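Local coordinates for malonyl CoA-acyl carrier protein transacylase (Burkholderia pseudomallei 1710b, PDB 3EZO) that probably transfers the malonyl group from malonyl-CoA to holo acyl carrier protein, releasing CoA and supplying malonyl-ACP for fatty acid synthesis, at residues T66-Q69 and P70-T74; A75-A78 and C79-W83; A110-F113 and R114-L117; R121-A124 and Q125-T129; V261-V264 and E265-H269. All coordinates share one frame; numbering follows the deposited sequence. Where two conformers were deposited one is given.

Interaction 1. Residues T66-Q69 and P70-T74; sequences TNTQ and PVMLT
Val71 has CG1 anti to its backbone N (chi1 162°), which leaves CG2 beside that N and 3.1 Å from Asn67 O, the same oxygen that takes the amide of Val71. Met72 has CG next to its own N, with chi1 -79°, and the start of its chain runs past Thr68, CG lying 4.3 Å from Thr68 CG2. Pro70 fits as a knob among Thr66, Asn67, Thr68 and Gln69, its CG 3.1 Å from Thr66 O. With no N-H at Pro70, Thr66 O gets no helical bond from it, and the helix kinks here. Regular pairing resumes at once: Val71 N donates to Asn67 O at 2.8 Å, Met72 N to Thr68 O and Leu73 N to Gln69 O. One turn on, Pro70 O is gripped twice, by Thr74 N and by Thr74 OG1 (2.8 Å), which reach it from opposite faces of the carbonyl plane. The amide of Gln69 is held at both ends, NE2 by Gln18 OE1 and OE1 by Arg123 NH1. The whole is a proline-kinked helix turn, buried in the acyltransferase fold, with Gln69 lying near the predicted active-site residues Ser98 and His207.

Interaction 2. Residues A75-A78 and C79-W83; sequences AAYA and CYRAW
Regular i to i+4 bonds carry the backbone here, Arg81 N to Tyr77 O being the straightest at 168°. This is the middle and later part of helix 65-85, and one side of it carries an aromatic-arginine pair a single turn apart. Tyr77 turns CG away from its backbone N (chi1 -165°), and its ring reaches along the helix to the next turn. Arg81 CG rides over one face of that ring, a CH-pi contact 4.2 Å from the centroid, while the extended chain carries the guanidinium out past the rim, its plane 50° from that of the ring. The charged end is held beyond the pair by a salt bridge to Glu41 and a bond to Thr38, tying it to helix 33-46. Tyr80 approaches Tyr77 obliquely, CD2 3.8 Å from Tyr77 CE1, and Phe113 of helix 113-128 also meets the Tyr77 ring. The guanidinium has its own face partner: Tyr77 CE2 sits 3.1 Å above its plane, off centre, and 3.2 Å from Arg81 NE.

Interaction 3. Residues A110-F113 and R114-L117; sequences AIAF and RDAL
Phe113 and Leu117 make the main side-chain contact where the chain enters helix 113-128, with Ala112 at the N-cap. Taking the first turn in order, Arg114 comes first, and its side chain packs on Glu41 and Ala45 of helix 33-46. Asp115 follows. Its amide gives a weak bond to Ala112 O, and its carboxylate comes back past the cap, OD2 3.8 Å from Ala112 CB. A water links the two residues: it accepts from Ala112 N at 2.9 Å and donates to Asp115 OD2 at 2.6 Å, so the N-H before the helix is joined to the carboxylate of the first turn. Ala116 then closes that turn properly, its N bonded to Ala112 O at 2.8 Å, and its methyl packs on Ile111 CG2, 3.9 Å away. Leu117 ends the segment. With CG beside its own N (chi1 -76°), the branch swings back against the Phe113 ring: CD1 stands over one face, 3.9 Å from the centroid and displaced toward the rim, and CD2 lies near CZ and CE1. The bond from Leu117 N to Phe113 O is weak. Around this start of the helix, Phe113 wedges between Thr38 and Glu41 of helix 33-46, Val106 of helix 99-107 and Leu73, Thr74 and Arg81 of helix 65-85, while Leu117 also rests on Thr74.

Interaction 4. Residues R121-A124 and Q125-T129; sequences RFRA and QAMQT
Met127 SD lies over the Arg123 guanidinium, 3.5 Å above the plane and over its centre, 3.6 Å from Arg123 CZ and equally close to NH1. Arg123 gets there by a chain extended from CG to NE, with CG anti to its N (chi1 175°). In Met127, CG beside the backbone N and a straight chi2 place the sulfur, and the bend at chi3 (76°) only turns CE. The two side chains slant across one another.

Apolar packing is lighter. The Phe122 ring has Ala126 CB 4.2 Å from CE2, and it also stacks on Tyr221.

Among the hydrogen bonds, four backbone pairs run i to i+4, the straightest from Ala126 N to Phe122 O (2.8 Å). At the C-terminal end the helix gives out: Thr129 N reaches Gln125 O and Ala126 O only weakly, and the hydroxyl takes over, Thr129 OG1 donating to Gln125 O at 2.8 Å.

The polar ends of Arg123 find partners beyond the helix. Besides Gln69 at NH1, NH2 bonds both Gln256 OE1 and the hydroxyl of Ser98, a predicted active-site residue, with His207 alongside. Bonds at both terminal nitrogens fix the rotation of a buried guanidinium, and the sulfur covers one face. This placement is consistent with the arginine that binds the malonyl carboxylate in related malonyltransferases.

Interaction 5. Residues V261-V264 and E265-H269; sequences VRWV and ECVQH
Val267 CG2 lies over one face of the Trp263 indole, 3.4 Å above the plane and displaced toward the rim, 3.5 Å from NE1. Cys266 approaches the same ring obliquely, CB 4.1 Å from CE3, with its sulfur 5.4 Å from the centroid of the six-membered ring. The Arg262 guanidinium is met at its edge by Glu265, side-on: NE gives a bond to OE1 and NH2 one to OE2, both 2.9 Å, a salt bridge. Both carboxylate oxygens stay near the guanidinium plane, but the carboxylate is turned 50° to it, so OE1 is reached from above the carboxylate plane and OE2 on its syn side, also well out of plane. Arg262 bends at chi3 (67°) to bring NE round to Glu265. Arg262 is also the N-cap of helix 263-272, and its carbonyl takes Cys266 N. Further along, Gln268 lies beside Val264, NE2 3.6 Å from CG1. Trp263 also meets His97, next to the predicted active-site Ser98, and packs on helix 286-294. Two bonds, one to each carboxylate oxygen, fix the rotation of Glu265 in the first helical turn, where its negative charge probably suits the helix dipole; NH1 is held in turn by Ile238 O.

In the fold
Interactions 1 and 2 are successive parts of helix 65-85, and interactions 3 and 4 the two ends of helix 113-128; interaction 5 opens helix 263-272, well apart, with interactions 1 and 4 across the chain's centre from it. The first two are buried, the other three partly so. The two long helices pack along their length: a mainly apolar and aromatic seam forms round Phe113, whereas nearer the predicted active site the meeting includes a polar link between interactions 1 and 4. Charge is handled differently too: interaction 5 pairs its arginine within one helical turn, while interactions 2 and 4 send theirs to other elements.

Interaction 1. Residues T66-Q69 and P70-T74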
loop_
_atom_site.group_PDB
_atom_site.type_symbol
_atom_site.label_atom_id
_atom_site.label_comp_id
_atom_site.label_asym_id
_atom_site.label_seq_id
_atom_site.Cartn_x
_atom_site.Cartn_y
_atom_site.Cartn_z
ATOM N N THR A 66 -12.320 4.256 -4.602
ATOM C CA THR A 66 -12.940 3.046 -5.165
ATOM C C THR A 66 -12.368 2.660 -6.535
ATOM O O THR A 66 -12.533 1.516 -6.980
ATOM C CB THR A 66 -14.499 3.194 -5.302
ATOM O OG1 THR A 66 -14.831 4.572 -5.624
ATOM C CG2 THR A 66 -15.243 2.694 -3.977
ATOM N N ASN A 67 -11.754 3.634 -7.219
ATOM C CA ASN A 67 -10.984 3.371 -8.437
ATOM C C ASN A 67 -9.516 3.217 -8.124
ATOM O O ASN A 67 -8.870 2.334 -8.667
ATOM C CB ASN A 67 -11.089 4.531 -9.448
ATOM C CG ASN A 67 -12.390 4.571 -10.139
ATOM O OD1 ASN A 67 -13.080 3.537 -10.292
ATOM N ND2 ASN A 67 -12.741 5.761 -10.629
ATOM N N THR A 68 -8.978 4.094 -7.283
ATOM C CA THR A 68 -7.551 4.097 -7.007
ATOM C C THR A 68 -7.079 2.704 -6.500
ATOM O O THR A 68 -6.057 2.213 -6.953
ATOM C CB THR A 68 -7.135 5.224 -6.031
ATOM O OG1 THR A 68 -7.697 6.463 -6.448
ATOM C CG2 THR A 68 -5.635 5.368 -5.988
ATOM N N GLN A 69 -7.832 2.064 -5.596
ATOM C CA GLN A 69 -7.359 0.800 -5.007
ATOM C C GLN A 69 -7.269 -0.339 -6.066
ATOM O O GLN A 69 -6.197 -0.919 -6.256
ATOM C CB GLN A 69 -8.184 0.424 -3.762
ATOM C CG GLN A 69 -7.882 1.358 -2.590
ATOM C CD GLN A 69 -8.321 0.838 -1.255
ATOM O OE1 GLN A 69 -8.469 -0.367 -1.053
ATOM N NE2 GLN A 69 -8.538 1.762 -0.319
ATOM N N PRO A 70 -8.352 -0.585 -6.817
ATOM C CA PRO A 70 -8.197 -1.547 -7.930
ATOM C C PRO A 70 -7.237 -1.096 -9.055
ATOM O O PRO A 70 -6.577 -1.930 -9.649
ATOM C CB PRO A 70 -9.618 -1.772 -8.432
ATOM C CG PRO A 70 -10.546 -0.787 -7.642
ATOM C CD PRO A 70 -9.756 -0.132 -6.594
ATOM N N VAL A 71 -7.138 0.198 -9.316
ATOM C CA VAL A 71 -6.163 0.703 -10.263
ATOM C C VAL A 71 -4.721 0.389 -9.842
ATOM O O VAL A 71 -3.888 0.005 -10.681
ATOM C CB VAL A 71 -6.339 2.226 -10.540
ATOM C CG1 VAL A 71 -5.067 2.794 -11.154
ATOM C CG2 VAL A 71 -7.586 2.483 -11.439
ATOM N N MET A 72 -4.416 0.562 -8.552
ATOM C CA MET A 72 -3.053 0.365 -8.096
ATOM C C MET A 72 -2.677 -1.118 -7.980
ATOM O O MET A 72 -1.507 -1.471 -8.161
ATOM C CB MET A 72 -2.752 1.099 -6.791
ATOM C CG MET A 72 -2.482 2.562 -6.922
ATOM S SD MET A 72 -1.217 2.974 -8.112
ATOM C CE MET A 72 0.269 2.137 -7.462
ATOM N N LEU A 73 -3.666 -1.957 -7.681
ATOM C CA LEU A 73 -3.510 -3.400 -7.702
ATOM C C LEU A 73 -3.212 -3.843 -9.145
ATOM O O LEU A 73 -2.269 -4.577 -9.394
ATOM C CB LEU A 73 -4.795 -4.061 -7.200
ATOM C CG LEU A 73 -4.876 -5.574 -7.268
ATOM C CD1 LEU A 73 -4.359 -6.223 -5.989
ATOM C CD2 LEU A 73 -6.313 -6.004 -7.506
ATOM N N THR A 74 -4.035 -3.371 -10.078
ATOM C CA THR A 74 -3.879 -3.715 -11.507
ATOM C C THR A 74 -2.528 -3.271 -12.065
ATOM O O THR A 74 -1.815 -4.048 -12.686
ATOM C CB THR A 74 -4.988 -3.083 -12.318
ATOM O OG1 THR A 74 -6.229 -3.572 -11.838
ATOM C CG2 THR A 74 -4.830 -3.401 -13.823
#

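Interaction 2. Residues A75-A78 and C79-W83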
loop_
_atom_site.group_PDB
_atom_site.type_symbol
_atom_site.label_atom_id
_atom_site.label_comp_id
_atom_site.label_asym_id
_atom_site.label_seq_id
_atom_site.Cartn_x
_atom_site.Cartn_y
_atom_site.Cartn_z
ATOM N N ALA A 75 -2.165 -2.020 -11.814
ATOM C CA ALA A 75 -0.973 -1.426 -12.425
ATOM C C ALA A 75 0.288 -2.089 -11.919
ATOM O O ALA A 75 1.190 -2.436 -12.707
ATOM C CB ALA A 75 -0.934 0.113 -12.167
ATOM N N ALA A 76 0.349 -2.264 -10.600
ATOM C CA ALA A 76 1.484 -2.946 -9.983
ATOM C C ALA A 76 1.521 -4.405 -10.345
ATOM O O ALA A 76 2.597 -4.917 -10.666
ATOM C CB ALA A 76 1.524 -2.723 -8.473
ATOM N N TYR A 77 0.375 -5.080 -10.377
ATOM C CA TYR A 77 0.367 -6.481 -10.803
ATOM C C TYR A 77 0.731 -6.657 -12.292
ATOM O O TYR A 77 1.458 -7.564 -12.642
ATOM C CB TYR A 77 -0.941 -7.197 -10.475
ATOM C CG TYR A 77 -0.807 -8.697 -10.583
ATOM C CD1 TYR A 77 0.218 -9.389 -9.939
ATOM C CD2 TYR A 77 -1.685 -9.427 -11.361
ATOM C CE1 TYR A 77 0.336 -10.806 -10.067
ATOM C CE2 TYR A 77 -1.568 -10.798 -11.496
ATOM C CZ TYR A 77 -0.558 -11.478 -10.865
ATOM O OH TYR A 77 -0.524 -12.851 -11.028
ATOM N N ALA A 78 0.263 -5.753 -13.132
ATOM C CA ALA A 78 0.655 -5.710 -14.532
ATOM C C ALA A 78 2.148 -5.720 -14.626
ATOM O O ALA A 78 2.724 -6.408 -15.471
ATOM C CB ALA A 78 0.075 -4.438 -15.237
ATOM N N CYS A 79 2.789 -4.935 -13.771
ATOM C CA CYS A 79 4.226 -4.801 -13.796
ATOM C C CYS A 79 4.908 -6.103 -13.373
ATOM O O CYS A 79 5.977 -6.468 -13.915
ATOM C CB CYS A 79 4.696 -3.660 -12.909
ATOM S SG CYS A 79 4.362 -1.999 -13.510
ATOM N N TYR A 80 4.281 -6.806 -12.448
ATOM C CA TYR A 80 4.779 -8.104 -11.989
ATOM C C TYR A 80 4.681 -9.132 -13.090
ATOM O O TYR A 80 5.628 -9.888 -13.306
ATOM C CB TYR A 80 4.068 -8.598 -10.710
ATOM C CG TYR A 80 4.715 -9.860 -10.127
ATOM C CD1 TYR A 80 5.918 -9.782 -9.473
ATOM C CD2 TYR A 80 4.148 -11.113 -10.302
ATOM C CE1 TYR A 80 6.536 -10.899 -8.956
ATOM C CE2 TYR A 80 4.762 -12.260 -9.793
ATOM C CZ TYR A 80 5.961 -12.137 -9.134
ATOM O OH TYR A 80 6.615 -13.230 -8.615
ATOM N N ARG A 81 3.528 -9.177 -13.770
ATOM C CA ARG A 81 3.338 -10.087 -14.881
ATOM C C ARG A 81 4.343 -9.775 -16.037
ATOM O O ARG A 81 4.848 -10.692 -16.660
ATOM C CB ARG A 81 1.863 -10.082 -15.359
ATOM C CG ARG A 81 0.902 -10.940 -14.534
ATOM C CD ARG A 81 -0.503 -10.864 -15.045
ATOM N NE ARG A 81 -1.439 -11.846 -14.485
ATOM C CZ ARG A 81 -2.759 -11.788 -14.653
ATOM N NH1 ARG A 81 -3.302 -10.778 -15.310
ATOM N NH2 ARG A 81 -3.572 -12.694 -14.141
ATOM N N ALA A 82 4.652 -8.506 -16.296
ATOM C CA ALA A 82 5.686 -8.122 -17.311
ATOM C C ALA A 82 7.072 -8.613 -16.913
ATOM O O ALA A 82 7.896 -9.031 -17.757
ATOM C CB ALA A 82 5.722 -6.628 -17.484
ATOM N N TRP A 83 7.369 -8.507 -15.622
ATOM C CA TRP A 83 8.627 -9.021 -15.094
ATOM C C TRP A 83 8.749 -10.518 -15.430
ATOM O O TRP A 83 9.760 -10.955 -15.942
ATOM C CB TRP A 83 8.724 -8.743 -13.594
ATOM C CG TRP A 83 9.849 -9.417 -12.874
ATOM C CD1 TRP A 83 9.785 -10.581 -12.213
ATOM C CD2 TRP A 83 11.186 -8.939 -12.724
ATOM N NE1 TRP A 83 10.993 -10.871 -11.630
ATOM C CE2 TRP A 83 11.877 -9.876 -11.942
ATOM C CE3 TRP A 83 11.869 -7.818 -13.190
ATOM C CZ2 TRP A 83 13.207 -9.725 -11.602
ATOM C CZ3 TRP A 83 13.185 -7.662 -12.860
ATOM C CH2 TRP A 83 13.854 -8.619 -12.062
#

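Interaction 3. Residues A110-F113 and R114-L117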
loop_
_atom_site.group_PDB
_atom_site.type_symbol
_atom_site.label_atom_id
_atom_site.label_comp_id
_atom_site.label_asym_id
_atom_site.label_seq_id
_atom_site.Cartn_x
_atom_site.Cartn_y
_atom_site.Cartn_z
ATOM N N ALA A 110 -1.406 -16.335 -3.138
ATOM C CA ALA A 110 -2.371 -16.514 -2.059
ATOM C C ALA A 110 -3.814 -16.162 -2.487
ATOM O O ALA A 110 -4.762 -16.759 -2.011
ATOM C CB ALA A 110 -1.913 -15.696 -0.806
ATOM N N ILE A 111 -3.958 -15.159 -3.359
ATOM C CA ILE A 111 -5.254 -14.679 -3.802
ATOM C C ILE A 111 -5.204 -14.561 -5.329
ATOM O O ILE A 111 -4.302 -13.949 -5.858
ATOM C CB ILE A 111 -5.603 -13.289 -3.190
ATOM C CG1 ILE A 111 -5.660 -13.344 -1.645
ATOM C CG2 ILE A 111 -6.989 -12.771 -3.717
ATOM C CD1 ILE A 111 -5.863 -11.926 -0.962
ATOM N N ALA A 112 -6.154 -15.145 -6.030
ATOM C CA ALA A 112 -6.156 -15.006 -7.482
ATOM C C ALA A 112 -6.435 -13.538 -7.856
ATOM O O ALA A 112 -7.288 -12.876 -7.245
ATOM C CB ALA A 112 -7.215 -15.965 -8.120
ATOM N N PHE A 113 -5.713 -13.029 -8.838
ATOM C CA PHE A 113 -5.911 -11.656 -9.306
ATOM C C PHE A 113 -7.367 -11.360 -9.611
ATOM O O PHE A 113 -7.868 -10.330 -9.211
ATOM C CB PHE A 113 -4.991 -11.341 -10.476
ATOM C CG PHE A 113 -5.130 -9.925 -11.033
ATOM C CD1 PHE A 113 -4.977 -8.804 -10.217
ATOM C CD2 PHE A 113 -5.389 -9.728 -12.386
ATOM C CE1 PHE A 113 -5.091 -7.482 -10.734
ATOM C CE2 PHE A 113 -5.472 -8.423 -12.932
ATOM C CZ PHE A 113 -5.328 -7.300 -12.097
ATOM N N ARG A 114 -8.059 -12.316 -10.224
ATOM C CA ARG A 114 -9.460 -12.153 -10.584
ATOM C C ARG A 114 -10.293 -11.960 -9.338
ATOM O O ARG A 114 -11.305 -11.267 -9.400
ATOM C CB ARG A 114 -9.950 -13.380 -11.387
ATOM C CG ARG A 114 -11.381 -13.404 -11.808
ATOM C CD ARG A 114 -11.729 -12.205 -12.675
ATOM N NE ARG A 114 -13.157 -12.148 -13.016
ATOM C CZ ARG A 114 -14.115 -11.684 -12.214
ATOM N NH1 ARG A 114 -13.827 -11.188 -10.979
ATOM N NH2 ARG A 114 -15.370 -11.696 -12.657
ATOM N N ASP A 115 -9.882 -12.576 -8.216
ATOM C CA ASP A 115 -10.592 -12.380 -6.940
ATOM C C ASP A 115 -10.163 -11.118 -6.233
ATOM O O ASP A 115 -10.961 -10.493 -5.530
ATOM C CB ASP A 115 -10.413 -13.576 -5.992
ATOM C CG ASP A 115 -10.943 -14.857 -6.600
ATOM O OD1 ASP A 115 -11.787 -14.765 -7.533
ATOM O OD2 ASP A 115 -10.503 -15.943 -6.174
ATOM N N ALA A 116 -8.918 -10.741 -6.411
ATOM C CA ALA A 116 -8.385 -9.575 -5.735
ATOM C C ALA A 116 -9.049 -8.272 -6.216
ATOM O O ALA A 116 -9.118 -7.285 -5.485
ATOM C CB ALA A 116 -6.861 -9.507 -5.877
ATOM N N LEU A 117 -9.556 -8.286 -7.442
ATOM C CA LEU A 117 -10.096 -7.081 -8.047
ATOM C C LEU A 117 -11.365 -6.584 -7.311
ATOM O O LEU A 117 -11.350 -5.481 -6.775
ATOM C CB LEU A 117 -10.270 -7.291 -9.570
ATOM C CG LEU A 117 -8.968 -7.224 -10.374
ATOM C CD1 LEU A 117 -9.063 -8.048 -11.679
ATOM C CD2 LEU A 117 -8.532 -5.770 -10.642
HETATM O O HOH W 1 -8.429 -16.289 -4.619
#

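Interaction 4. Residues R121-A124 and Q125-T129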
loop_
_atom_site.group_PDB
_atom_site.type_symbol
_atom_site.label_atom_id
_atom_site.label_comp_id
_atom_site.label_asym_id
_atom_site.label_seq_id
_atom_site.Cartn_x
_atom_site.Cartn_y
_atom_site.Cartn_z
ATOM N N ARG A 121 -11.847 -3.286 -4.503
ATOM C CA ARG A 121 -12.971 -2.348 -4.721
ATOM C C ARG A 121 -13.846 -2.280 -3.472
ATOM O O ARG A 121 -14.172 -1.197 -2.956
ATOM C CB ARG A 121 -13.816 -2.778 -5.907
ATOM C CG ARG A 121 -14.941 -1.831 -6.235
ATOM C CD ARG A 121 -15.590 -2.210 -7.572
ATOM N NE ARG A 121 -16.178 -3.557 -7.502
ATOM C CZ ARG A 121 -16.873 -4.150 -8.472
ATOM N NH1 ARG A 121 -17.099 -3.548 -9.627
ATOM N NH2 ARG A 121 -17.335 -5.366 -8.271
ATOM N N PHE A 122 -14.210 -3.451 -2.975
ATOM C CA PHE A 122 -14.985 -3.521 -1.743
ATOM C C PHE A 122 -14.229 -2.889 -0.551
ATOM O O PHE A 122 -14.788 -2.085 0.192
ATOM C CB PHE A 122 -15.354 -4.948 -1.419
ATOM C CG PHE A 122 -16.167 -5.058 -0.163
ATOM C CD1 PHE A 122 -17.552 -4.893 -0.204
ATOM C CD2 PHE A 122 -15.543 -5.237 1.087
ATOM C CE1 PHE A 122 -18.320 -4.989 0.954
ATOM C CE2 PHE A 122 -16.303 -5.297 2.246
ATOM C CZ PHE A 122 -17.687 -5.165 2.176
ATOM N N ARG A 123 -12.944 -3.227 -0.400
ATOM C CA ARG A 123 -12.130 -2.642 0.654
ATOM C C ARG A 123 -12.198 -1.112 0.593
ATOM O O ARG A 123 -12.358 -0.440 1.618
ATOM C CB ARG A 123 -10.677 -3.069 0.498
ATOM C CG ARG A 123 -9.716 -2.403 1.484
ATOM C CD ARG A 123 -8.302 -3.006 1.294
ATOM N NE ARG A 123 -7.285 -2.567 2.286
ATOM C CZ ARG A 123 -6.488 -1.519 2.155
ATOM N NH1 ARG A 123 -6.585 -0.674 1.107
ATOM N NH2 ARG A 123 -5.591 -1.276 3.093
ATOM N N ALA A 124 -12.037 -0.559 -0.606
ATOM C CA ALA A 124 -12.121 0.902 -0.787
ATOM C C ALA A 124 -13.459 1.437 -0.302
ATOM O O ALA A 124 -13.498 2.424 0.447
ATOM C CB ALA A 124 -11.856 1.306 -2.245
ATOM N N GLN A 125 -14.546 0.786 -0.689
ATOM C CA GLN A 125 -15.908 1.196 -0.286
ATOM C C GLN A 125 -16.068 1.162 1.255
ATOM O O GLN A 125 -16.554 2.139 1.858
ATOM C CB GLN A 125 -16.953 0.306 -1.006
ATOM C CG GLN A 125 -18.305 0.021 -0.253
ATOM C CD GLN A 125 -19.184 1.254 -0.085
ATOM O OE1 GLN A 125 -19.299 2.105 -1.000
ATOM N NE2 GLN A 125 -19.828 1.358 1.088
ATOM N N ALA A 126 -15.629 0.046 1.865
ATOM C CA ALA A 126 -15.642 -0.139 3.295
ATOM C C ALA A 126 -14.886 0.939 4.059
ATOM O O ALA A 126 -15.384 1.475 5.023
ATOM C CB ALA A 126 -15.061 -1.548 3.657
ATOM N N MET A 127 -13.648 1.193 3.664
ATOM C CA MET A 127 -12.804 2.163 4.332
ATOM C C MET A 127 -13.337 3.616 4.186
ATOM O O MET A 127 -13.222 4.447 5.111
ATOM C CB MET A 127 -11.382 2.075 3.800
ATOM C CG MET A 127 -10.674 0.703 4.070
ATOM S SD MET A 127 -8.983 0.737 3.380
ATOM C CE MET A 127 -8.144 1.725 4.585
ATOM N N GLN A 128 -13.945 3.910 3.037
ATOM C CA GLN A 128 -14.440 5.261 2.784
ATOM C C GLN A 128 -15.741 5.550 3.562
ATOM O O GLN A 128 -16.050 6.688 3.819
ATOM C CB GLN A 128 -14.604 5.481 1.271
ATOM C CG GLN A 128 -14.984 6.895 0.863
ATOM C CD GLN A 128 -13.928 7.919 1.259
ATOM O OE1 GLN A 128 -14.286 8.969 1.820
ATOM N NE2 GLN A 128 -12.622 7.604 1.031
ATOM N N THR A 129 -16.520 4.522 3.902
ATOM C CA THR A 129 -17.780 4.721 4.575
ATOM C C THR A 129 -17.856 4.209 6.037
ATOM O O THR A 129 -18.959 4.103 6.603
ATOM C CB THR A 129 -18.849 4.057 3.748
ATOM O OG1 THR A 129 -18.588 2.659 3.684
ATOM C CG2 THR A 129 -18.854 4.661 2.314
#

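Interaction 5. Residues V261-V264 and E265-H269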
loop_
_atom_site.group_PDB
_atom_site.type_symbol
_atom_site.label_atom_id
_atom_site.label_comp_id
_atom_site.label_asym_id
_atom_site.label_seq_id
_atom_site.Cartn_x
_atom_site.Cartn_y
_atom_site.Cartn_z
ATOM N N VAL A 261 0.308 0.675 9.670
ATOM C CA VAL A 261 1.117 0.103 8.618
ATOM C C VAL A 261 2.553 0.259 9.055
ATOM O O VAL A 261 3.094 1.375 9.092
ATOM C CB VAL A 261 0.818 0.788 7.256
ATOM C CG1 VAL A 261 1.716 0.249 6.161
ATOM C CG2 VAL A 261 -0.684 0.570 6.904
ATOM N N ARG A 262 3.183 -0.868 9.382
ATOM C CA ARG A 262 4.520 -0.844 9.992
ATOM C C ARG A 262 5.561 -1.044 8.908
ATOM O O ARG A 262 6.271 -2.057 8.848
ATOM C CB ARG A 262 4.611 -1.884 11.093
ATOM C CG ARG A 262 3.679 -1.525 12.273
ATOM C CD ARG A 262 3.397 -2.680 13.226
ATOM N NE ARG A 262 4.579 -3.104 13.970
ATOM C CZ ARG A 262 4.635 -4.234 14.680
ATOM N NH1 ARG A 262 3.574 -5.026 14.782
ATOM N NH2 ARG A 262 5.739 -4.548 15.317
ATOM N N TRP A 263 5.641 -0.068 8.036
ATOM C CA TRP A 263 6.355 -0.279 6.780
ATOM C C TRP A 263 7.873 -0.349 6.981
ATOM O O TRP A 263 8.545 -1.220 6.407
ATOM C CB TRP A 263 5.989 0.775 5.734
ATOM C CG TRP A 263 6.680 0.461 4.442
ATOM C CD1 TRP A 263 7.719 1.151 3.879
ATOM C CD2 TRP A 263 6.459 -0.690 3.606
ATOM N NE1 TRP A 263 8.116 0.536 2.725
ATOM C CE2 TRP A 263 7.365 -0.598 2.527
ATOM C CE3 TRP A 263 5.568 -1.752 3.642
ATOM C CZ2 TRP A 263 7.412 -1.563 1.498
ATOM C CZ3 TRP A 263 5.615 -2.700 2.643
ATOM C CH2 TRP A 263 6.552 -2.616 1.588
ATOM N N VAL A 264 8.408 0.551 7.792
ATOM C CA VAL A 264 9.810 0.491 8.180
ATOM C C VAL A 264 10.165 -0.907 8.641
ATOM O O VAL A 264 11.107 -1.513 8.157
ATOM C CB VAL A 264 10.151 1.566 9.281
ATOM C CG1 VAL A 264 11.578 1.368 9.869
ATOM C CG2 VAL A 264 9.984 2.955 8.712
ATOM N N GLU A 265 9.379 -1.460 9.546
ATOM C CA GLU A 265 9.657 -2.780 10.100
ATOM C C GLU A 265 9.588 -3.904 9.078
ATOM O O GLU A 265 10.343 -4.882 9.162
ATOM C CB GLU A 265 8.693 -3.038 11.267
ATOM C CG GLU A 265 9.034 -2.194 12.487
ATOM C CD GLU A 265 7.990 -2.314 13.569
ATOM O OE1 GLU A 265 6.968 -1.598 13.495
ATOM O OE2 GLU A 265 8.162 -3.171 14.461
ATOM N N CYS A 266 8.687 -3.775 8.100
ATOM C CA CYS A 266 8.576 -4.797 7.045
ATOM C C CYS A 266 9.863 -4.855 6.222
ATOM O O CYS A 266 10.393 -5.934 5.945
ATOM C CB CYS A 266 7.406 -4.515 6.134
ATOM S SG CYS A 266 5.795 -4.868 6.858
ATOM N N VAL A 267 10.351 -3.671 5.860
ATOM C CA VAL A 267 11.623 -3.523 5.132
ATOM C C VAL A 267 12.812 -4.064 5.947
ATOM O O VAL A 267 13.646 -4.784 5.415
ATOM C CB VAL A 267 11.873 -2.051 4.714
ATOM C CG1 VAL A 267 13.255 -1.890 4.118
ATOM C CG2 VAL A 267 10.778 -1.554 3.685
ATOM N N GLN A 268 12.858 -3.743 7.245
ATOM C CA GLN A 268 13.901 -4.264 8.106
ATOM C C GLN A 268 13.828 -5.768 8.241
ATOM O O GLN A 268 14.856 -6.426 8.304
ATOM C CB GLN A 268 13.813 -3.603 9.480
ATOM C CG GLN A 268 14.094 -2.108 9.393
ATOM C CD GLN A 268 13.873 -1.394 10.688
ATOM O OE1 GLN A 268 13.039 -1.793 11.515
ATOM N NE2 GLN A 268 14.635 -0.309 10.883
ATOM N N HIS A 269 12.606 -6.313 8.258
ATOM C CA HIS A 269 12.398 -7.759 8.329
ATOM C C HIS A 269 13.017 -8.390 7.092
ATOM O O HIS A 269 13.728 -9.406 7.190
ATOM C CB HIS A 269 10.913 -8.114 8.441
ATOM C CG HIS A 269 10.652 -9.575 8.398
ATOM N ND1 HIS A 269 10.371 -10.308 9.527
ATOM C CD2 HIS A 269 10.677 -10.457 7.367
ATOM C CE1 HIS A 269 10.192 -11.573 9.188
ATOM N NE2 HIS A 269 10.395 -11.692 7.885
#